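Local structure of putative polyphosphate kinase 2 family protein (Arthrobacter aurescens, 3RHF) at residues A29-E34 with M185-K190; H119-R124 with A165-F170; E144-H149 with A158-R163; R150-A155 with D222-A227. The protein probably acts as a polyphosphate kinase of the PPK2 family, transferring phosphate between inorganic polyphosphate and nucleotides. All coordinates share one frame; numbering follows the deposited sequence.

Interaction 1: A29-E34 with M185-K190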
loop_
_atom_site.group_PDB
_atom_site.type_symbol
_atom_site.label_atom_id
_atom_site.label_comp_id
_atom_site.label_asym_id
_atom_site.label_seq_id
_atom_site.Cartn_x
_atom_site.Cartn_y
_atom_site.Cartn_z
ATOM N N ALA A 29 7.688 32.021 8.849
ATOM C CA ALA A 29 6.706 32.815 9.602
ATOM C C ALA A 29 5.714 33.514 8.671
ATOM O O ALA A 29 4.583 33.752 9.061
ATOM C CB ALA A 29 7.400 33.836 10.517
ATOM N N GLY A 30 6.124 33.839 7.443
ATOM C CA GLY A 30 5.188 34.351 6.414
ATOM C C GLY A 30 4.131 33.325 5.972
ATOM O O GLY A 30 3.136 33.689 5.359
ATOM N N VAL A 31 4.329 32.042 6.293
ATOM C CA VAL A 31 3.367 31.003 5.927
ATOM C C VAL A 31 2.181 30.971 6.893
ATOM O O VAL A 31 2.364 30.910 8.099
ATOM C CB VAL A 31 4.014 29.570 5.865
ATOM C CG1 VAL A 31 2.987 28.543 5.394
ATOM C CG2 VAL A 31 5.237 29.580 4.969
ATOM N N ASP A 32 0.978 31.011 6.325
ATOM C CA ASP A 32 -0.252 30.872 7.061
ATOM C C ASP A 32 -0.810 29.429 6.948
ATOM O O ASP A 32 -1.279 28.978 5.879
ATOM C CB ASP A 32 -1.266 31.876 6.532
ATOM C CG ASP A 32 -2.593 31.842 7.299
ATOM O OD1 ASP A 32 -2.712 31.100 8.305
ATOM O OD2 ASP A 32 -3.522 32.556 6.877
ATOM N N PRO A 33 -0.801 28.702 8.061
ATOM C CA PRO A 33 -1.198 27.312 8.048
ATOM C C PRO A 33 -2.648 27.101 7.657
ATOM O O PRO A 33 -3.050 25.955 7.492
ATOM C CB PRO A 33 -1.014 26.890 9.511
ATOM C CG PRO A 33 -0.081 27.868 10.072
ATOM C CD PRO A 33 -0.416 29.143 9.407
ATOM N N GLU A 34 -3.429 28.182 7.595
ATOM C CA GLU A 34 -4.857 28.117 7.317
ATOM C C GLU A 34 -5.132 28.379 5.845
ATOM O O GLU A 34 -6.183 28.018 5.356
ATOM C CB GLU A 34 -5.623 29.172 8.156
ATOM C CG GLU A 34 -5.974 28.789 9.609
ATOM C CD GLU A 34 -6.919 27.566 9.701
ATOM O OE1 GLU A 34 -7.690 27.253 8.743
ATOM O OE2 GLU A 34 -6.890 26.887 10.740
HETATM N N MSE A 185 6.852 19.605 3.395
HETATM C CA MSE A 185 6.668 19.799 4.847
HETATM C C MSE A 185 5.248 20.226 5.110
HETATM O O MSE A 185 4.774 21.230 4.589
HETATM C CB MSE A 185 7.645 20.797 5.400
HETATM C CG MSE A 185 7.630 20.835 6.953
HETATM SE SE MSE A 185 6.912 22.559 7.624
HETATM C CE MSE A 185 7.232 22.299 9.591
ATOM N N LEU A 186 4.555 19.436 5.902
ATOM C CA LEU A 186 3.193 19.779 6.294
ATOM C C LEU A 186 3.208 20.678 7.524
ATOM O O LEU A 186 3.609 20.248 8.590
ATOM C CB LEU A 186 2.376 18.513 6.625
ATOM C CG LEU A 186 2.309 17.450 5.565
ATOM C CD1 LEU A 186 1.543 16.321 6.171
ATOM C CD2 LEU A 186 1.663 18.013 4.310
ATOM N N ASN A 187 2.721 21.899 7.378
ATOM C CA ASN A 187 2.864 22.921 8.400
ATOM C C ASN A 187 1.496 23.189 9.093
ATOM O O ASN A 187 0.513 23.657 8.484
ATOM C CB ASN A 187 3.429 24.156 7.712
ATOM C CG ASN A 187 3.743 25.286 8.650
ATOM O OD1 ASN A 187 4.388 25.118 9.694
ATOM N ND2 ASN A 187 3.372 26.473 8.236
ATOM N N ILE A 188 1.419 22.849 10.364
ATOM C CA ILE A 188 0.252 23.229 11.150
ATOM C C ILE A 188 0.696 24.191 12.217
ATOM O O ILE A 188 1.877 24.205 12.607
ATOM C CB ILE A 188 -0.489 22.030 11.767
ATOM C CG1 ILE A 188 0.421 21.240 12.736
ATOM C CG2 ILE A 188 -1.066 21.152 10.624
ATOM C CD1 ILE A 188 -0.249 20.039 13.403
ATOM N N SER A 189 -0.247 25.016 12.656
ATOM C CA SER A 189 -0.008 25.969 13.739
ATOM C C SER A 189 0.075 25.250 15.076
ATOM O O SER A 189 -0.509 24.173 15.249
ATOM C CB SER A 189 -1.119 27.001 13.791
ATOM O OG SER A 189 -2.307 26.405 14.242
ATOM N N LYS A 190 0.827 25.826 16.020
ATOM C CA LYS A 190 0.879 25.281 17.410
ATOM C C LYS A 190 -0.522 25.072 18.014
ATOM O O LYS A 190 -0.748 24.091 18.709
ATOM C CB LYS A 190 1.753 26.135 18.342
ATOM C CG LYS A 190 2.208 25.405 19.654
ATOM C CD LYS A 190 2.791 26.378 20.682
ATOM C CE LYS A 190 3.420 25.655 21.911
ATOM N NZ LYS A 190 4.171 26.539 22.898
#
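Pro33, which leans on Asn187 and Ser189, is the middle residue of an Asx turn closed by a 3.1 Å bond from Glu34 N to Asp32 OD1. The N-H comes from above the carboxylate plane, 66° out of it, yet the bond is fairly straight, with 163° at the hydrogen. CB and CG of the proline ring do the touching: CB lies 3.7 Å from Asn187 O, and CG reaches to 4.0 Å from Ser189 CB. No hydrogen bond passes directly between 29-34 and 185-190, so apolar carbon is laid on backbone and on polar side chains. Val31 supplies the second touch. Its CG1, anti to the backbone N (chi1 -176°), comes within 3.5 Å of Asn187 ND2, the two side chains crossing at a slant. Ser189 OG is engaged with Glu192 N as the N-cap of helix 190-202. Asn248 bridges the two segments, bonding to Ser189 N and to Glu34 OE2 and, through its backbone, to Pro33. The loop between helices 16-19 and 43-69 is thus laid across the C-terminal end of strand 179-187, beside the outermost strand 242-246, whose Val244 touches both Val31 and Asn187.

Interaction 2: H119-R124 with A165-F170; sequences HDFLWR and AAINDF
Leu122 and Phe121 carry an apolar contact with one side of helix 157-176, and no hydrogen bond crosses it. Among the aliphatic touches, Leu122 CD1 does most: it sits 4.0 Å from Ala166 CB and equally close to Phe170 CB, and lies 3.9 Å from Ala166 O, so that one methyl rests between residues a helical turn apart.

The ring contacts are of two kinds, one over a face and one at an edge. Leu122 CD2, the other branch, lies over one face of the Phe170 ring. Phe121 instead presents its ring edge to Ile167, with CZ 3.9 Å from CG1 close to the ring plane, and the two side chains cross at about a right angle. Ala166 CB adds an oblique approach, 4.2 Å from Phe121 CE2. Phe121 has CG between its backbone N and carbonyl carbon (chi1 78°), and Leu122 CG lies over part of one face of its ring.

Polar bonds set the backbone that offers these two residues. Asp120 OD2 accepts from Leu122 N at 3.2 Å, a capping bond, and Asp120 O accepts from Trp123 N at 3.1 Å, closing a type I turn. The turn leads into helix 123-126, whose Ile125 and Glu126 also touch Phe170, while Gln142, in the loop after strand 135-139, packs on both Leu122 and Ile167.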
loop_
_atom_site.group_PDB
_atom_site.type_symbol
_atom_site.label_atom_id
_atom_site.label_comp_id
_atom_site.label_asym_id
_atom_site.label_seq_id
_atom_site.Cartn_x
_atom_site.Cartn_y
_atom_site.Cartn_z
ATOM N N HIS A 119 26.167 3.316 12.062
ATOM C CA HIS A 119 26.527 3.811 10.734
ATOM C C HIS A 119 26.326 5.314 10.640
ATOM O O HIS A 119 25.673 5.910 11.477
ATOM C CB HIS A 119 25.671 3.197 9.653
ATOM C CG HIS A 119 25.980 1.772 9.375
ATOM N ND1 HIS A 119 26.895 1.385 8.420
ATOM C CD2 HIS A 119 25.474 0.632 9.906
ATOM C CE1 HIS A 119 26.941 0.064 8.381
ATOM N NE2 HIS A 119 26.097 -0.417 9.280
ATOM N N ASP A 120 26.876 5.897 9.576
ATOM C CA ASP A 120 26.560 7.247 9.180
ATOM C C ASP A 120 25.047 7.351 8.984
ATOM O O ASP A 120 24.403 6.375 8.665
ATOM C CB ASP A 120 27.247 7.583 7.882
ATOM C CG ASP A 120 26.879 8.939 7.407
ATOM O OD1 ASP A 120 27.334 9.888 8.083
ATOM O OD2 ASP A 120 26.126 9.069 6.409
ATOM N N PHE A 121 24.497 8.544 9.194
ATOM C CA PHE A 121 23.052 8.708 9.318
ATOM C C PHE A 121 22.322 8.429 8.023
ATOM O O PHE A 121 21.199 7.988 8.080
ATOM C CB PHE A 121 22.700 10.077 9.864
ATOM C CG PHE A 121 22.783 11.177 8.863
ATOM C CD1 PHE A 121 21.644 11.713 8.314
ATOM C CD2 PHE A 121 24.004 11.698 8.473
ATOM C CE1 PHE A 121 21.734 12.748 7.375
ATOM C CE2 PHE A 121 24.094 12.714 7.560
ATOM C CZ PHE A 121 22.963 13.251 7.006
ATOM N N LEU A 122 22.974 8.624 6.877
ATOM C CA LEU A 122 22.415 8.241 5.569
ATOM C C LEU A 122 22.420 6.755 5.201
ATOM O O LEU A 122 21.794 6.368 4.217
ATOM C CB LEU A 122 23.103 9.007 4.455
ATOM C CG LEU A 122 22.919 10.511 4.577
ATOM C CD1 LEU A 122 23.772 11.143 3.480
ATOM C CD2 LEU A 122 21.424 10.919 4.482
ATOM N N TRP A 123 23.092 5.912 5.950
ATOM C CA TRP A 123 23.203 4.533 5.519
ATOM C C TRP A 123 21.801 3.935 5.451
ATOM O O TRP A 123 21.419 3.359 4.443
ATOM C CB TRP A 123 24.102 3.758 6.463
ATOM C CG TRP A 123 24.220 2.278 6.231
ATOM C CD1 TRP A 123 25.018 1.660 5.309
ATOM C CD2 TRP A 123 23.588 1.231 6.975
ATOM N NE1 TRP A 123 24.866 0.283 5.400
ATOM C CE2 TRP A 123 24.002 0.006 6.419
ATOM C CE3 TRP A 123 22.690 1.213 8.037
ATOM C CZ2 TRP A 123 23.595 -1.211 6.917
ATOM C CZ3 TRP A 123 22.264 -0.006 8.531
ATOM C CH2 TRP A 123 22.710 -1.203 7.964
ATOM N N ARG A 124 20.992 4.118 6.497
ATOM C CA ARG A 124 19.666 3.493 6.512
ATOM C C ARG A 124 18.715 4.074 5.492
ATOM O O ARG A 124 17.795 3.402 5.060
ATOM C CB ARG A 124 19.056 3.550 7.897
ATOM C CG ARG A 124 18.736 4.951 8.391
ATOM C CD ARG A 124 18.061 4.849 9.714
ATOM N NE ARG A 124 17.437 6.075 10.173
ATOM C CZ ARG A 124 16.382 6.092 10.998
ATOM N NH1 ARG A 124 15.800 4.949 11.444
ATOM N NH2 ARG A 124 15.864 7.252 11.354
ATOM N N ALA A 165 25.285 19.350 4.294
ATOM C CA ALA A 165 26.037 19.187 3.065
ATOM C C ALA A 165 25.912 17.743 2.579
ATOM O O ALA A 165 25.823 17.522 1.383
ATOM C CB ALA A 165 27.517 19.618 3.216
ATOM N N ALA A 166 25.861 16.773 3.486
ATOM C CA ALA A 166 25.735 15.369 3.054
ATOM C C ALA A 166 24.375 15.076 2.373
ATOM O O ALA A 166 24.293 14.395 1.324
ATOM C CB ALA A 166 25.966 14.440 4.212
ATOM N N ILE A 167 23.316 15.617 2.978
ATOM C CA ILE A 167 21.971 15.519 2.466
ATOM C C ILE A 167 21.950 16.056 1.030
ATOM O O ILE A 167 21.538 15.375 0.112
ATOM C CB ILE A 167 20.978 16.265 3.418
ATOM C CG1 ILE A 167 20.740 15.444 4.691
ATOM C CG2 ILE A 167 19.690 16.505 2.781
ATOM C CD1 ILE A 167 20.120 16.221 5.855
ATOM N N ASN A 168 22.451 17.257 0.816
ATOM C CA ASN A 168 22.465 17.831 -0.504
ATOM C C ASN A 168 23.233 17.002 -1.527
ATOM O O ASN A 168 22.804 16.898 -2.685
ATOM C CB ASN A 168 23.018 19.240 -0.438
ATOM C CG ASN A 168 22.025 20.232 0.175
ATOM O OD1 ASN A 168 20.791 20.021 0.170
ATOM N ND2 ASN A 168 22.547 21.321 0.687
ATOM N N ASP A 169 24.339 16.399 -1.097
ATOM C CA ASP A 169 25.165 15.545 -1.950
ATOM C C ASP A 169 24.433 14.274 -2.287
ATOM O O ASP A 169 24.399 13.875 -3.448
ATOM C CB ASP A 169 26.477 15.178 -1.278
ATOM C CG ASP A 169 27.316 14.188 -2.127
ATOM O OD1 ASP A 169 27.945 14.617 -3.145
ATOM O OD2 ASP A 169 27.364 12.965 -1.796
ATOM N N PHE A 170 23.823 13.680 -1.269
ATOM C CA PHE A 170 22.892 12.570 -1.417
ATOM C C PHE A 170 21.749 12.846 -2.354
ATOM O O PHE A 170 21.533 12.113 -3.354
ATOM C CB PHE A 170 22.329 12.277 -0.079
ATOM C CG PHE A 170 21.322 11.228 -0.048
ATOM C CD1 PHE A 170 21.615 9.947 -0.481
ATOM C CD2 PHE A 170 20.106 11.468 0.509
ATOM C CE1 PHE A 170 20.672 8.933 -0.396
ATOM C CE2 PHE A 170 19.169 10.448 0.620
ATOM C CZ PHE A 170 19.454 9.187 0.155
#

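Interaction 3: E144-H149 with A158-R163; sequences EDVLIH and AELERR
The Arg163 guanidinium turns its edge to segment 144-149, where Asp145 O lies only 3° out of its plane and His149 ND1 is also near that plane. The imidazole of His149 stands 66° from the guanidinium, with NH1 approaching it obliquely, 3.5 Å from ND1. Arg163 NH1 donates to Asp145 O in the carbonyl plane, on a lone pair; the modelled 2.5 Å is short and its exact value doubtful. Asp145 OD1, 4.3 Å from Arg163 NH1 and well out of the guanidinium plane, probably contributes charge attraction, with no N-H aimed at it. Behind, Arg163 NE bonds Glu159 OE2 at 3.3 Å, and Arg162 joins the same oxygen through a weak bond, making a salt-bridge network along the helix. Phe121 adds a cation-pi contact. The Arg163 chain, extended from CG to NE, runs past Val146, whose CG1 is 3.7 Å from Arg163 CB and 4.4 Å from Leu160 CD2. A leucine in place of Arg163 would probably leave Asp145 O without this donor and Glu159 with Arg162 as its remaining mate in the network. This helix arginine, tied to the backbone carbonyl of Asp145, lies within the helical crossover from strand 135-139 to strand 179-187 of the P-loop-type alpha/beta/alpha sandwich.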
loop_
_atom_site.group_PDB
_atom_site.type_symbol
_atom_site.label_atom_id
_atom_site.label_comp_id
_atom_site.label_asym_id
_atom_site.label_seq_id
_atom_site.Cartn_x
_atom_site.Cartn_y
_atom_site.Cartn_z
ATOM N N GLU A 144 15.264 14.007 9.740
ATOM C CA GLU A 144 15.096 13.818 11.170
ATOM C C GLU A 144 16.412 14.092 11.871
ATOM O O GLU A 144 16.422 14.646 13.008
ATOM C CB GLU A 144 14.621 12.417 11.537
ATOM C CG GLU A 144 13.186 12.131 11.119
ATOM C CD GLU A 144 12.157 12.886 11.942
ATOM O OE1 GLU A 144 11.946 12.520 13.101
ATOM O OE2 GLU A 144 11.530 13.831 11.443
ATOM N N ASP A 145 17.519 13.751 11.182
ATOM C CA ASP A 145 18.838 13.872 11.781
ATOM C C ASP A 145 19.373 15.292 11.799
ATOM O O ASP A 145 20.425 15.503 12.343
ATOM C CB ASP A 145 19.810 12.923 11.117
ATOM C CG ASP A 145 19.447 11.483 11.374
ATOM O OD1 ASP A 145 19.623 11.032 12.530
ATOM O OD2 ASP A 145 18.979 10.802 10.433
ATOM N N VAL A 146 18.671 16.258 11.210
ATOM C CA VAL A 146 18.955 17.668 11.485
ATOM C C VAL A 146 17.799 18.448 12.133
ATOM O O VAL A 146 17.810 19.684 12.117
ATOM C CB VAL A 146 19.389 18.412 10.227
ATOM C CG1 VAL A 146 20.633 17.785 9.706
ATOM C CG2 VAL A 146 18.271 18.451 9.184
ATOM N N LEU A 147 16.815 17.740 12.683
ATOM C CA LEU A 147 15.671 18.390 13.339
ATOM C C LEU A 147 15.639 18.012 14.824
ATOM O O LEU A 147 15.978 18.800 15.660
ATOM C CB LEU A 147 14.332 18.029 12.671
ATOM C CG LEU A 147 14.196 18.515 11.234
ATOM C CD1 LEU A 147 13.116 17.757 10.509
ATOM C CD2 LEU A 147 13.980 20.031 11.171
ATOM N N ILE A 148 15.229 16.792 15.132
ATOM C CA ILE A 148 15.119 16.365 16.487
ATOM C C ILE A 148 16.518 16.533 17.119
ATOM O O ILE A 148 16.664 17.132 18.179
ATOM C CB ILE A 148 14.470 14.926 16.572
ATOM C CG1 ILE A 148 14.014 14.619 18.007
ATOM C CG2 ILE A 148 15.393 13.846 16.143
ATOM C CD1 ILE A 148 13.011 13.404 18.123
ATOM N N HIS A 149 17.552 16.093 16.417
ATOM C CA HIS A 149 18.916 16.155 16.939
ATOM C C HIS A 149 19.333 17.592 17.222
ATOM O O HIS A 149 20.040 17.864 18.175
ATOM C CB HIS A 149 19.891 15.522 15.943
ATOM C CG HIS A 149 19.822 14.023 15.877
ATOM N ND1 HIS A 149 20.925 13.216 16.084
ATOM C CD2 HIS A 149 18.792 13.188 15.609
ATOM C CE1 HIS A 149 20.578 11.948 15.950
ATOM N NE2 HIS A 149 19.287 11.903 15.670
ATOM N N ALA A 158 28.787 22.065 14.053
ATOM C CA ALA A 158 29.714 21.501 13.053
ATOM C C ALA A 158 29.102 20.290 12.332
ATOM O O ALA A 158 29.049 20.265 11.092
ATOM C CB ALA A 158 31.074 21.108 13.716
ATOM N N GLU A 159 28.655 19.312 13.131
ATOM C CA GLU A 159 28.080 18.060 12.623
ATOM C C GLU A 159 26.827 18.385 11.814
ATOM O O GLU A 159 26.686 17.969 10.662
ATOM C CB GLU A 159 27.777 17.097 13.784
ATOM C CG GLU A 159 27.118 15.755 13.415
ATOM C CD GLU A 159 27.999 14.761 12.684
ATOM O OE1 GLU A 159 29.187 15.047 12.477
ATOM O OE2 GLU A 159 27.495 13.676 12.302
ATOM N N LEU A 160 25.955 19.185 12.405
ATOM C CA LEU A 160 24.798 19.662 11.696
ATOM C C LEU A 160 25.189 20.210 10.337
ATOM O O LEU A 160 24.636 19.828 9.312
ATOM C CB LEU A 160 24.092 20.738 12.501
ATOM C CG LEU A 160 23.406 20.267 13.788
ATOM C CD1 LEU A 160 22.802 21.469 14.509
ATOM C CD2 LEU A 160 22.337 19.185 13.481
ATOM N N GLU A 161 26.165 21.096 10.314
ATOM C CA GLU A 161 26.621 21.648 9.053
ATOM C C GLU A 161 27.047 20.541 8.076
ATOM O O GLU A 161 26.671 20.586 6.908
ATOM C CB GLU A 161 27.777 22.626 9.278
ATOM C CG GLU A 161 27.883 23.692 8.184
ATOM C CD GLU A 161 26.660 24.600 8.127
ATOM O OE1 GLU A 161 26.075 24.927 9.197
ATOM O OE2 GLU A 161 26.286 24.972 6.992
ATOM N N ARG A 162 27.810 19.556 8.540
ATOM C CA ARG A 162 28.220 18.491 7.648
ATOM C C ARG A 162 27.009 17.672 7.184
ATOM O O ARG A 162 26.968 17.180 6.058
ATOM C CB ARG A 162 29.324 17.579 8.247
ATOM C CG ARG A 162 28.820 16.266 8.932
ATOM C CD ARG A 162 29.899 15.143 9.085
ATOM N NE ARG A 162 29.646 14.030 8.156
ATOM C CZ ARG A 162 28.717 13.082 8.311
ATOM N NH1 ARG A 162 28.594 12.153 7.369
ATOM N NH2 ARG A 162 27.910 13.054 9.379
ATOM N N ARG A 163 26.017 17.531 8.039
ATOM C CA ARG A 163 24.841 16.777 7.669
ATOM C C ARG A 163 24.036 17.448 6.587
ATOM O O ARG A 163 23.552 16.793 5.674
ATOM C CB ARG A 163 23.997 16.552 8.861
ATOM C CG ARG A 163 24.605 15.527 9.700
ATOM C CD ARG A 163 23.697 15.255 10.812
ATOM N NE ARG A 163 24.314 14.344 11.739
ATOM C CZ ARG A 163 23.712 13.877 12.818
ATOM N NH1 ARG A 163 22.474 14.242 13.091
ATOM N NH2 ARG A 163 24.353 13.032 13.612
#

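Interaction 4: R150-A155 with D222-A227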
loop_
_atom_site.group_PDB
_atom_site.type_symbol
_atom_site.label_atom_id
_atom_site.label_comp_id
_atom_site.label_asym_id
_atom_site.label_seq_id
_atom_site.Cartn_x
_atom_site.Cartn_y
_atom_site.Cartn_z
ATOM N N ARG A 150 18.893 18.527 16.399
ATOM C CA ARG A 150 19.222 19.914 16.646
ATOM C C ARG A 150 18.564 20.405 17.932
ATOM O O ARG A 150 19.246 20.774 18.884
ATOM C CB ARG A 150 18.791 20.754 15.468
ATOM C CG ARG A 150 19.154 22.197 15.619
ATOM C CD ARG A 150 18.951 22.878 14.306
ATOM N NE ARG A 150 19.580 24.178 14.237
ATOM C CZ ARG A 150 19.090 25.288 14.788
ATOM N NH1 ARG A 150 17.936 25.292 15.493
ATOM N NH2 ARG A 150 19.750 26.421 14.608
ATOM N N VAL A 151 17.236 20.376 17.945
ATOM C CA VAL A 151 16.430 20.767 19.083
ATOM C C VAL A 151 17.018 20.308 20.408
ATOM O O VAL A 151 17.150 21.104 21.330
ATOM C CB VAL A 151 15.026 20.195 18.986
ATOM C CG1 VAL A 151 14.189 20.576 20.229
ATOM C CG2 VAL A 151 14.348 20.697 17.739
ATOM N N HIS A 152 17.365 19.035 20.495
ATOM C CA HIS A 152 17.814 18.437 21.749
ATOM C C HIS A 152 19.342 18.407 21.977
ATOM O O HIS A 152 19.833 17.701 22.855
ATOM C CB HIS A 152 17.188 17.054 21.888
ATOM C CG HIS A 152 15.716 17.108 22.149
ATOM N ND1 HIS A 152 14.811 16.301 21.498
ATOM C CD2 HIS A 152 14.989 17.896 22.980
ATOM C CE1 HIS A 152 13.592 16.576 21.923
ATOM N NE2 HIS A 152 13.671 17.546 22.819
ATOM N N GLY A 153 20.076 19.214 21.215
ATOM C CA GLY A 153 21.533 19.313 21.362
ATOM C C GLY A 153 22.303 18.017 21.167
ATOM O O GLY A 153 23.400 17.864 21.710
ATOM N N TRP A 154 21.747 17.083 20.394
ATOM C CA TRP A 154 22.386 15.783 20.178
ATOM C C TRP A 154 23.421 15.821 19.057
ATOM O O TRP A 154 23.994 14.794 18.722
ATOM C CB TRP A 154 21.352 14.702 19.868
ATOM C CG TRP A 154 20.357 14.405 20.967
ATOM C CD1 TRP A 154 20.461 14.729 22.294
ATOM C CD2 TRP A 154 19.142 13.656 20.834
ATOM N NE1 TRP A 154 19.376 14.262 22.980
ATOM C CE2 TRP A 154 18.546 13.600 22.114
ATOM C CE3 TRP A 154 18.490 13.045 19.754
ATOM C CZ2 TRP A 154 17.319 12.948 22.350
ATOM C CZ3 TRP A 154 17.262 12.405 19.984
ATOM C CH2 TRP A 154 16.693 12.359 21.276
ATOM N N ALA A 155 23.667 16.994 18.474
ATOM C CA ALA A 155 24.790 17.163 17.549
ATOM C C ALA A 155 25.212 18.654 17.494
ATOM O O ALA A 155 24.350 19.533 17.520
ATOM C CB ALA A 155 24.401 16.631 16.176
ATOM N N ASP A 222 8.959 25.965 19.266
ATOM C CA ASP A 222 9.562 27.029 18.472
ATOM C C ASP A 222 10.962 26.622 18.042
ATOM O O ASP A 222 11.416 27.095 17.015
ATOM C CB ASP A 222 9.575 28.375 19.222
ATOM C CG ASP A 222 8.154 28.938 19.465
ATOM O OD1 ASP A 222 7.346 29.071 18.492
ATOM O OD2 ASP A 222 7.864 29.257 20.641
ATOM N N ASP A 223 11.630 25.769 18.827
ATOM C CA ASP A 223 12.954 25.232 18.476
ATOM C C ASP A 223 12.814 24.381 17.174
ATOM O O ASP A 223 13.569 24.565 16.191
ATOM C CB ASP A 223 13.545 24.370 19.619
ATOM C CG ASP A 223 13.874 25.175 20.929
ATOM O OD1 ASP A 223 14.527 26.243 20.836
ATOM O OD2 ASP A 223 13.506 24.717 22.059
ATOM N N TYR A 224 11.803 23.501 17.152
ATOM C CA TYR A 224 11.453 22.774 15.945
ATOM C C TYR A 224 11.162 23.677 14.776
ATOM O O TYR A 224 11.664 23.427 13.723
ATOM C CB TYR A 224 10.273 21.858 16.176
ATOM C CG TYR A 224 10.600 20.525 16.803
ATOM C CD1 TYR A 224 11.166 19.482 16.060
ATOM C CD2 TYR A 224 10.309 20.288 18.132
ATOM C CE1 TYR A 224 11.456 18.232 16.664
ATOM C CE2 TYR A 224 10.580 19.072 18.719
ATOM C CZ TYR A 224 11.144 18.046 17.997
ATOM O OH TYR A 224 11.360 16.855 18.654
HETATM N N MSE A 225 10.350 24.710 14.914
HETATM C CA MSE A 225 10.169 25.618 13.778
HETATM C C MSE A 225 11.478 26.228 13.275
HETATM O O MSE A 225 11.639 26.470 12.074
HETATM C CB MSE A 225 9.232 26.775 14.109
HETATM C CG MSE A 225 7.729 26.419 14.279
HETATM SE SE MSE A 225 6.922 25.163 12.983
HETATM C CE MSE A 225 7.370 23.444 13.838
ATOM N N ASP A 226 12.400 26.506 14.205
ATOM C CA ASP A 226 13.715 27.070 13.852
ATOM C C ASP A 226 14.561 26.013 13.069
ATOM O O ASP A 226 15.211 26.318 12.052
ATOM C CB ASP A 226 14.439 27.623 15.117
ATOM C CG ASP A 226 15.698 28.409 14.778
ATOM O OD1 ASP A 226 15.582 29.433 14.067
ATOM O OD2 ASP A 226 16.820 28.001 15.196
ATOM N N ALA A 227 14.535 24.784 13.571
ATOM C CA ALA A 227 15.242 23.689 12.950
ATOM C C ALA A 227 14.794 23.526 11.503
ATOM O O ALA A 227 15.616 23.365 10.599
ATOM C CB ALA A 227 14.994 22.413 13.719
#
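Val151 and Asp223 bring their CA atoms to 5.7 Å, and those of Arg150 and Ala227 to 6.6 Å, where the short helix 148-151 draws up to helix 221-235. Val151 fills the middle of the contact. Its CG2 sits over the face of the Tyr224 ring, 3.8 Å from the centroid and 10° off the normal, a CH-pi contact, while CG1 touches Asp223 CB at 3.9 Å. His152 packs CE1 4.0 Å from Tyr224 OH, whose polar partner, weakly, is Glu217, and the imidazole meets Tyr220 edge to face.

The helix ends here in a Schellman motif: Gly153, with positive phi, is the C-prime residue, its N bonded to Arg150 O at 2.9 Å, and Trp154 N reaches back to His149 O. The chain therefore turns away just after the residues that touch helix 221-235.

Arg150 reaches across to Asp226. With CG anti to the backbone N (chi1 -177°) and the chain extended to NE, its CD passes 4.0 Å from Ala227 CB before NH1 forms a salt bridge with Asp226 OD2 at 2.9 Å. NH2 makes a weaker bond to the same oxygen, and guanidinium and carboxylate planes stand 58° apart. Shortening Arg150 to an alanine is likely to leave the Asp226 carboxylate without this mate and to uncover part of Ala227. Leu160 and Tyr164 of helix 157-176 also touch the Arg150 side chain.

Overall arrangement
Interactions 2, 3 and 4 form a continuous patch, with centres about 10 Å apart between 2 and 3 and about 9 Å between 3 and 4. Helix 157-176 serves 2 and 3, and helix 148-151 serves 3 and 4. Asp120 to Arg162 is a salt bridge joining 2 to 3. Along the chain, interaction 3 falls between the segments of interaction 2, and both fall between those of interaction 1, whereas interaction 4 alternates with the other three. Interaction 1 lies apart, its centre about 17 Å from that of interaction 4, which it touches through Asn187 and Met225. It joins a loop to the end of a sheet strand, while 2 to 4 join helices and turns flanking the sheet.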